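Vacuolar aminopeptidase 1 (Saccharomyces cerevisiae, PDB 5JGF) removes amino acids, preferably neutral or hydrophobic ones, from the N-terminus of peptides in the vacuole, as a zinc-dependent dodecameric aminopeptidase of the M18 family. Local coordinates at residues L256-P259 against R260-D263. Residues are numbered along the deposited sequence; the frame is centred on the assembly and turned at random.
Sequences LFAP and RLDD. With ZN (zinc ion), chain K; ZN (zinc ion), chain L.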
loop_
_atom_site.group_PDB
_atom_site.type_symbol
_atom_site.label_atom_id
_atom_site.label_comp_id
_atom_site.label_asym_id
_atom_site.label_seq_id
_atom_site.Cartn_x
_atom_site.Cartn_y
_atom_site.Cartn_z
ATOM N N LEU D 256 4.100 5.964 46.823
ATOM C CA LEU D 256 5.540 5.999 47.022
ATOM C C LEU D 256 6.115 5.947 45.609
ATOM O O LEU D 256 5.851 5.002 44.864
ATOM C CB LEU D 256 6.012 4.787 47.840
ATOM C CG LEU D 256 7.504 4.707 48.213
ATOM C CD1 LEU D 256 7.688 3.761 49.389
ATOM C CD2 LEU D 256 8.324 4.227 47.024
ATOM N N PHE D 257 6.862 6.983 45.235
ATOM C CA PHE D 257 7.474 7.058 43.912
ATOM C C PHE D 257 8.961 6.800 44.095
ATOM O O PHE D 257 9.605 7.429 44.933
ATOM C CB PHE D 257 7.289 8.452 43.292
ATOM C CG PHE D 257 5.864 8.948 43.288
ATOM C CD1 PHE D 257 4.800 8.072 43.098
ATOM C CD2 PHE D 257 5.594 10.308 43.419
ATOM C CE1 PHE D 257 3.488 8.543 43.035
ATOM C CE2 PHE D 257 4.284 10.790 43.357
ATOM C CZ PHE D 257 3.231 9.906 43.164
ATOM N N ALA D 258 9.511 5.884 43.312
ATOM C CA ALA D 258 10.927 5.574 43.439
ATOM C C ALA D 258 11.410 4.737 42.278
ATOM O O ALA D 258 10.627 4.046 41.625
ATOM C CB ALA D 258 11.189 4.825 44.758
ATOM N N PRO D 259 12.719 4.784 42.007
ATOM C CA PRO D 259 13.277 4.002 40.907
ATOM C C PRO D 259 13.622 2.587 41.345
ATOM O O PRO D 259 13.730 2.299 42.541
ATOM C CB PRO D 259 14.527 4.784 40.540
ATOM C CG PRO D 259 15.018 5.228 41.903
ATOM C CD PRO D 259 13.730 5.710 42.560
ATOM N N ARG D 260 13.763 1.709 40.359
ATOM C CA ARG D 260 14.171 0.330 40.580
ATOM C C ARG D 260 13.332 -0.499 41.562
ATOM O O ARG D 260 13.876 -1.311 42.310
ATOM C CB ARG D 260 15.651 0.347 40.999
ATOM C CG ARG D 260 16.519 1.232 40.073
ATOM C CD ARG D 260 17.980 1.358 40.518
ATOM N NE ARG D 260 18.161 2.131 41.751
ATOM C CZ ARG D 260 18.275 3.456 41.815
ATOM N NH1 ARG D 260 18.440 4.049 42.994
ATOM N NH2 ARG D 260 18.236 4.196 40.713
ATOM N N LEU D 261 12.013 -0.309 41.547
ATOM C CA LEU D 261 11.121 -1.068 42.428
ATOM C C LEU D 261 11.117 -2.562 42.070
ATOM O O LEU D 261 11.037 -3.420 42.938
ATOM C CB LEU D 261 9.692 -0.510 42.358
ATOM C CG LEU D 261 9.432 0.910 42.866
ATOM C CD1 LEU D 261 7.933 1.182 42.852
ATOM C CD2 LEU D 261 9.976 1.060 44.289
ATOM N N ASP D 262 11.194 -2.862 40.782
ATOM C CA ASP D 262 11.221 -4.235 40.298
ATOM C C ASP D 262 12.686 -4.697 40.295
ATOM O O ASP D 262 13.469 -4.192 39.495
ATOM C CB ASP D 262 10.675 -4.245 38.861
ATOM C CG ASP D 262 10.684 -5.621 38.214
ATOM O OD1 ASP D 262 11.027 -6.614 38.876
ATOM O OD2 ASP D 262 10.314 -5.718 37.021
ATOM N N ASP D 263 13.095 -5.608 41.185
ATOM C CA ASP D 263 12.256 -6.264 42.197
ATOM C C ASP D 263 12.835 -6.020 43.609
ATOM O O ASP D 263 12.717 -6.859 44.501
ATOM C CB ASP D 263 12.200 -7.775 41.865
ATOM C CG ASP D 263 11.289 -8.576 42.793
ATOM O OD1 ASP D 263 10.259 -8.040 43.251
ATOM O OD2 ASP D 263 11.587 -9.765 43.058
HETATM ZN ZN ZN K . 10.760 -8.527 38.409
HETATM ZN ZN ZN L . 11.277 -6.760 35.592
HETATM O O HOH W 1 8.455 -8.113 37.808
HETATM O O HOH W 2 11.220 -8.689 36.423
#
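Pro259 and Arg260 pack against each other where the chain bends from strand 255-258 into helix 261-278. This bend delivers Asp262, the bridging carboxylate of the two-zinc site of M18 aminopeptidases. The arginine chain bends at its third torsion (chi3 -69°), which brings the guanidinium back beside Pro259. Pro259 CG sits over one of its faces, near the rim, 3.6 Å from Arg260 NH2. The two ends of the guanidinium are hydrogen-bonded to backbone carbonyls, NH1 to Ile19 of helix 7-21 and NH2 to Asp242. Both carbonyls would probably lose these donors if an alanine stood here, and Pro259 CG would lose the flat group packed against it. Leu261 turns back to the strand. Its CD2 is 4.0 Å from Ala258 CB, and its CG is 3.6 Å from Ala258 O. Leu256 CD2 meets the same Leu261 methyl more loosely. A cis peptide bond joins Asp262 to Asp263. Asp263 is a second-shell residue: its carboxylate accepts hydrogen bonds from the backbone N of His91 and of Val345, next to the zinc ligand Asp344. With chi1 at 178° the carboxylate of Asp262 is carried away from the strand and spans the two metals. Asp262 OD1 binds the zinc shared with His91 and Asp344, and OD2 the zinc shared with Glu299 and His438, each at 2.0 Å; water 2 bridges the same pair.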